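Local coordinates for protein putative hemolysin (Streptococcus mutans UA159, PDB 2RK5) that is a putative hemolysin and predicted membrane protein of the UPF0053 family, of unestablished function but possibly flavin adenine dinucleotide-binding, represented here by its transporter-associated domain, at residues Leu29-Val34 against Tyr41-Gly46; Phe57-Asn62 against Leu66-Asp71. All blocks are in the same frame, centred on the assembly; numbering follows the deposited sequence.

Contact 1: residues Leu29-Val34 against Tyr41-Gly46; sequences LESDNV and YLTGVG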
loop_
_atom_site.group_PDB
_atom_site.type_symbol
_atom_site.label_atom_id
_atom_site.label_comp_id
_atom_site.label_asym_id
_atom_site.label_seq_id
_atom_site.Cartn_x
_atom_site.Cartn_y
_atom_site.Cartn_z
ATOM N N LEU A 29 13.012 -5.571 -13.651
ATOM C CA LEU A 29 12.468 -5.693 -12.297
ATOM C C LEU A 29 11.296 -6.648 -12.317
ATOM O O LEU A 29 10.513 -6.633 -13.257
ATOM C CB LEU A 29 11.959 -4.352 -11.806
ATOM C CG LEU A 29 13.012 -3.248 -11.734
ATOM C CD1 LEU A 29 12.435 -2.004 -11.071
ATOM C CD2 LEU A 29 14.286 -3.783 -11.038
ATOM N N GLU A 30 11.193 -7.481 -11.291
ATOM C CA GLU A 30 10.028 -8.349 -11.150
ATOM C C GLU A 30 9.851 -8.726 -9.710
ATOM O O GLU A 30 10.809 -8.770 -8.947
ATOM C CB GLU A 30 10.182 -9.600 -12.003
ATOM C CG GLU A 30 11.366 -10.452 -11.631
ATOM C CD GLU A 30 11.545 -11.648 -12.570
ATOM O OE1 GLU A 30 10.533 -12.325 -12.905
ATOM O OE2 GLU A 30 12.703 -11.913 -12.980
ATOM N N SER A 31 8.611 -8.982 -9.336
ATOM C CA SER A 31 8.314 -9.499 -8.013
ATOM C C SER A 31 6.990 -10.240 -8.063
ATOM O O SER A 31 6.094 -9.897 -8.830
ATOM C CB SER A 31 8.278 -8.364 -7.008
ATOM O OG SER A 31 7.830 -8.770 -5.751
ATOM N N ASP A 32 6.881 -11.285 -7.251
ATOM C CA ASP A 32 5.660 -12.057 -7.184
ATOM C C ASP A 32 4.488 -11.196 -6.745
ATOM O O ASP A 32 4.617 -10.400 -5.827
ATOM C CB ASP A 32 5.840 -13.227 -6.200
ATOM C CG ASP A 32 6.658 -14.392 -6.788
ATOM O OD1 ASP A 32 6.936 -14.441 -8.006
ATOM O OD2 ASP A 32 6.987 -15.307 -6.004
ATOM N N ASN A 33 3.346 -11.360 -7.407
ATOM C CA ASN A 33 2.106 -10.658 -7.017
ATOM C C ASN A 33 2.204 -9.145 -7.135
ATOM O O ASN A 33 1.526 -8.402 -6.412
ATOM C CB ASN A 33 1.639 -11.053 -5.594
ATOM C CG ASN A 33 0.151 -10.715 -5.320
ATOM O OD1 ASN A 33 -0.627 -10.533 -6.249
ATOM N ND2 ASN A 33 -0.243 -10.663 -4.032
ATOM N N VAL A 34 3.060 -8.694 -8.056
ATOM C CA VAL A 34 3.210 -7.298 -8.365
ATOM C C VAL A 34 3.050 -7.009 -9.855
ATOM O O VAL A 34 3.635 -7.707 -10.683
ATOM C CB VAL A 34 4.626 -6.825 -7.885
ATOM C CG1 VAL A 34 5.034 -5.479 -8.467
ATOM C CG2 VAL A 34 4.619 -6.821 -6.368
ATOM N N TYR A 41 7.852 -1.283 -5.370
ATOM C CA TYR A 41 8.485 -0.463 -4.332
ATOM C C TYR A 41 7.914 -0.807 -2.963
ATOM O O TYR A 41 8.663 -1.032 -1.990
ATOM C CB TYR A 41 8.249 0.995 -4.653
ATOM C CG TYR A 41 8.520 1.932 -3.530
ATOM C CD1 TYR A 41 9.794 2.459 -3.309
ATOM C CD2 TYR A 41 7.482 2.395 -2.738
ATOM C CE1 TYR A 41 10.038 3.381 -2.282
ATOM C CE2 TYR A 41 7.725 3.287 -1.690
ATOM C CZ TYR A 41 8.986 3.804 -1.486
ATOM O OH TYR A 41 9.168 4.721 -0.471
ATOM N N LEU A 42 6.598 -0.881 -2.864
ATOM C CA LEU A 42 5.973 -1.115 -1.536
ATOM C C LEU A 42 6.303 -2.503 -0.974
ATOM O O LEU A 42 6.546 -2.681 0.248
ATOM C CB LEU A 42 4.445 -0.942 -1.573
ATOM C CG LEU A 42 3.991 0.514 -1.759
ATOM C CD1 LEU A 42 2.471 0.550 -2.010
ATOM C CD2 LEU A 42 4.358 1.388 -0.551
ATOM N N THR A 43 6.307 -3.501 -1.856
ATOM C CA THR A 43 6.666 -4.867 -1.429
ATOM C C THR A 43 8.147 -4.928 -1.042
ATOM O O THR A 43 8.525 -5.689 -0.129
ATOM C CB THR A 43 6.316 -5.897 -2.496
ATOM O OG1 THR A 43 7.037 -5.600 -3.657
ATOM C CG2 THR A 43 4.898 -5.826 -2.842
ATOM N N GLY A 44 8.982 -4.121 -1.699
ATOM C CA GLY A 44 10.411 -4.029 -1.362
ATOM C C GLY A 44 10.730 -3.340 -0.051
ATOM O O GLY A 44 11.604 -3.786 0.691
ATOM N N VAL A 45 10.084 -2.217 0.236
ATOM C CA VAL A 45 10.306 -1.521 1.535
ATOM C C VAL A 45 9.492 -2.109 2.712
ATOM O O VAL A 45 9.860 -1.961 3.886
ATOM C CB VAL A 45 9.986 0.017 1.447
ATOM C CG1 VAL A 45 10.861 0.683 0.388
ATOM C CG2 VAL A 45 8.524 0.285 1.149
ATOM N N GLY A 46 8.304 -2.641 2.432
ATOM C CA GLY A 46 7.481 -3.273 3.464
ATOM C C GLY A 46 6.781 -2.354 4.446
ATOM O O GLY A 46 6.411 -2.793 5.534
#

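Contact 2: residues Phe57-Asn62 against Leu66-Asp71; sequences FEVESN and LELIND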
loop_
_atom_site.group_PDB
_atom_site.type_symbol
_atom_site.label_atom_id
_atom_site.label_comp_id
_atom_site.label_asym_id
_atom_site.label_seq_id
_atom_site.Cartn_x
_atom_site.Cartn_y
_atom_site.Cartn_z
ATOM N N PHE A 57 14.454 2.622 -1.656
ATOM C CA PHE A 57 14.694 1.231 -2.046
ATOM C C PHE A 57 15.659 1.206 -3.202
ATOM O O PHE A 57 15.433 1.855 -4.202
ATOM C CB PHE A 57 13.385 0.546 -2.462
ATOM C CG PHE A 57 13.486 -0.951 -2.544
ATOM C CD1 PHE A 57 13.906 -1.677 -1.465
ATOM C CD2 PHE A 57 13.121 -1.630 -3.686
ATOM C CE1 PHE A 57 13.976 -3.050 -1.510
ATOM C CE2 PHE A 57 13.198 -3.032 -3.731
ATOM C CZ PHE A 57 13.639 -3.713 -2.657
ATOM N N GLU A 58 16.744 0.467 -3.045
ATOM C CA GLU A 58 17.787 0.440 -4.053
ATOM C C GLU A 58 17.850 -0.947 -4.667
ATOM O O GLU A 58 17.862 -1.969 -3.965
ATOM C CB GLU A 58 19.132 0.829 -3.425
ATOM C CG GLU A 58 19.176 2.302 -3.078
ATOM C CD GLU A 58 20.487 2.740 -2.463
ATOM O OE1 GLU A 58 21.487 2.804 -3.191
ATOM O OE2 GLU A 58 20.514 3.033 -1.251
ATOM N N VAL A 59 17.880 -0.966 -5.989
ATOM C CA VAL A 59 18.020 -2.225 -6.704
ATOM C C VAL A 59 18.981 -2.091 -7.863
ATOM O O VAL A 59 19.230 -1.001 -8.339
ATOM C CB VAL A 59 16.655 -2.761 -7.190
ATOM C CG1 VAL A 59 15.749 -3.092 -6.009
ATOM C CG2 VAL A 59 15.990 -1.794 -8.140
ATOM N N GLU A 60 19.539 -3.210 -8.294
ATOM C CA GLU A 60 20.394 -3.237 -9.466
ATOM C C GLU A 60 19.744 -4.100 -10.532
ATOM O O GLU A 60 19.283 -5.207 -10.245
ATOM C CB GLU A 60 21.786 -3.796 -9.139
ATOM C CG GLU A 60 22.673 -3.912 -10.368
ATOM C CD GLU A 60 24.077 -4.329 -10.012
ATOM O OE1 GLU A 60 24.322 -4.695 -8.824
ATOM O OE2 GLU A 60 24.950 -4.283 -10.913
ATOM N N SER A 61 19.709 -3.606 -11.765
ATOM C CA SER A 61 19.111 -4.360 -12.856
ATOM C C SER A 61 19.759 -3.983 -14.193
ATOM O O SER A 61 19.865 -2.795 -14.553
ATOM C CB SER A 61 17.601 -4.114 -12.913
ATOM O OG SER A 61 17.046 -4.758 -14.048
ATOM N N ASN A 62 20.229 -5.000 -14.912
ATOM C CA ASN A 62 20.796 -4.779 -16.259
ATOM C C ASN A 62 21.891 -3.736 -16.207
ATOM O O ASN A 62 22.034 -2.904 -17.104
ATOM C CB ASN A 62 19.697 -4.431 -17.270
ATOM C CG ASN A 62 18.811 -5.627 -17.597
ATOM O OD1 ASN A 62 19.117 -6.763 -17.207
ATOM N ND2 ASN A 62 17.711 -5.387 -18.305
ATOM N N LEU A 66 19.304 1.594 -9.443
ATOM C CA LEU A 66 18.131 2.455 -9.311
ATOM C C LEU A 66 17.904 2.714 -7.831
ATOM O O LEU A 66 17.952 1.790 -7.014
ATOM C CB LEU A 66 16.897 1.759 -9.852
ATOM C CG LEU A 66 16.865 1.304 -11.310
ATOM C CD1 LEU A 66 15.510 0.662 -11.657
ATOM C CD2 LEU A 66 17.130 2.436 -12.189
ATOM N N GLU A 67 17.600 3.964 -7.509
ATOM C CA GLU A 67 17.140 4.328 -6.165
ATOM C C GLU A 67 15.704 4.830 -6.314
ATOM O O GLU A 67 15.449 5.756 -7.079
ATOM C CB GLU A 67 18.032 5.385 -5.508
ATOM C CG GLU A 67 17.573 5.748 -4.110
ATOM C CD GLU A 67 18.434 6.791 -3.421
ATOM O OE1 GLU A 67 19.251 7.423 -4.092
ATOM O OE2 GLU A 67 18.245 6.999 -2.207
ATOM N N LEU A 68 14.775 4.193 -5.607
ATOM C CA LEU A 68 13.350 4.534 -5.670
ATOM C C LEU A 68 12.968 5.194 -4.345
ATOM O O LEU A 68 13.255 4.646 -3.292
ATOM C CB LEU A 68 12.505 3.293 -5.867
ATOM C CG LEU A 68 12.517 2.542 -7.190
ATOM C CD1 LEU A 68 13.892 2.116 -7.536
ATOM C CD2 LEU A 68 11.610 1.329 -7.064
ATOM N N ILE A 69 12.310 6.347 -4.426
ATOM C CA ILE A 69 11.909 7.114 -3.251
ATOM C C ILE A 69 10.485 7.606 -3.426
ATOM O O ILE A 69 10.125 8.089 -4.485
ATOM C CB ILE A 69 12.809 8.348 -3.019
ATOM C CG1 ILE A 69 14.292 8.026 -3.187
ATOM C CG2 ILE A 69 12.568 8.902 -1.612
ATOM C CD1 ILE A 69 15.195 9.280 -3.073
ATOM N N ASN A 70 9.674 7.524 -2.377
ATOM C CA ASN A 70 8.317 8.054 -2.505
ATOM C C ASN A 70 8.367 9.546 -2.764
ATOM O O ASN A 70 9.126 10.281 -2.105
ATOM C CB ASN A 70 7.468 7.759 -1.285
ATOM C CG ASN A 70 8.105 8.220 -0.007
ATOM O OD1 ASN A 70 9.161 7.718 0.335
ATOM N ND2 ASN A 70 7.439 9.121 0.739
ATOM N N ASP A 71 7.554 9.986 -3.725
ATOM C CA ASP A 71 7.352 11.404 -3.980
ATOM C C ASP A 71 5.956 11.886 -3.586
ATOM O O ASP A 71 5.785 13.045 -3.223
ATOM C CB ASP A 71 7.626 11.702 -5.455
ATOM C CG ASP A 71 7.373 13.154 -5.828
ATOM O OD1 ASP A 71 8.198 14.015 -5.481
ATOM O OD2 ASP A 71 6.337 13.423 -6.497
#

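Contact 1: residues Leu29-Val34 against Tyr41-Gly46
Val34 and Thr43 meet through their methyl groups: CG2 of Val34 lies 3.7 Å from CG2 of Thr43, the two branched side chains crossing at a slant. Both CB atoms face the opposite segment, so short branches make the touch while the CA atoms of Val34 and Thr43 stay 8.1 Å apart. The same Val34 methyl also rests 3.8 Å from OG1 of Thr43, so one methyl touches both branches of the threonine. A chi1 of 61° holds this hydroxyl back over its own helix, where it is hydrogen-bonded to the backbone carbonyls of Gly39 and Phe40. Ser31 comes up beside Val34 with OG 3.9 Å from OG1 of Thr43, a polar approach too long for a hydrogen bond. Ser31 and Val34, the two ends of a type II turn with a weak bond from Val34 N to Ser31 O, both direct their CB atoms at the helix. Both also touch Phe40 on the preceding turn of the helix, while Asn33, at the turn's corner, is hydrogen-bonded through ND2 to Val73 O of the second subunit. The whole is a small surface contact in which the loop joining helices 18-25 and 37-45 folds back, by a beta turn, onto the helix it leads into.

Contact 2: residues Phe57-Asn62 against Leu66-Asp71
Strands 57-61 and 66-70 run antiparallel, their axes 4.7 Å apart at closest approach and their directions 155° apart. Phe57 with Leu68 and Val59 with Leu66 are hydrogen-bonded pairs, each closed by two backbone bonds; between them Glu58 and Glu67 form a non-hydrogen-bonded pair. The bond from Leu66 N to Val59 O, at 2.8 Å, is almost straight, with an angle of 179° at the hydrogen. Leu66 O takes Val59 N and is also approached by CA of Glu58 at 3.3 Å, a CA-H...O contact as is usual at a non-hydrogen-bonded antiparallel pair.

Side chains alternate between the two faces. On one, Glu58 and Glu67 stand side by side and point the same way, touching through their aliphatic parts with CG of Glu58 3.9 Å from CG of Glu67. Their carboxylates stay apart, OE2 of Glu58 being 4.7 Å from OE2 of Glu67, and the like charges probably disfavour a closer approach. On the other face, CG2 of Val59 packs 4.0 Å from CB of Leu66, and CD1 of Leu68 lies 3.7 Å from Phe57 O. With chi1 at -166°, the ring of Phe57 swings away from Leu68.

Helix 37-45 packs on part of that face, Phe57 reaching Phe40 and Val45 while Leu68 meets Tyr41; Leu66 instead touches Leu29 of the preceding loop and Val85 of strand 77-85. Strand 64-74 is paired along its other edge with strand 77-85, leaving strand 56-61 outermost within this chain's antiparallel sheet.

Overall arrangement
The two contacts lie on different sides of helix 37-45, their centres about 11 Å apart. Contact 1 is a surface contact of small side chains, without a hydrogen bond between its segments; contact 2 is larger, partly buried and held by paired backbones. The helix connects them: Tyr41 and Val45, which take no part in contact 1, turn to the hairpin, CG1 of Val45 packing 3.8 Å from CB of Phe57 and CE1 of Tyr41 3.6 Å from Leu68 O. Leu29 of the loop also reaches Leu66 directly; along the chain contact 1 closes before contact 2 opens. The second subunit reaches both segments of contact 1, whereas it touches neither segment of contact 2.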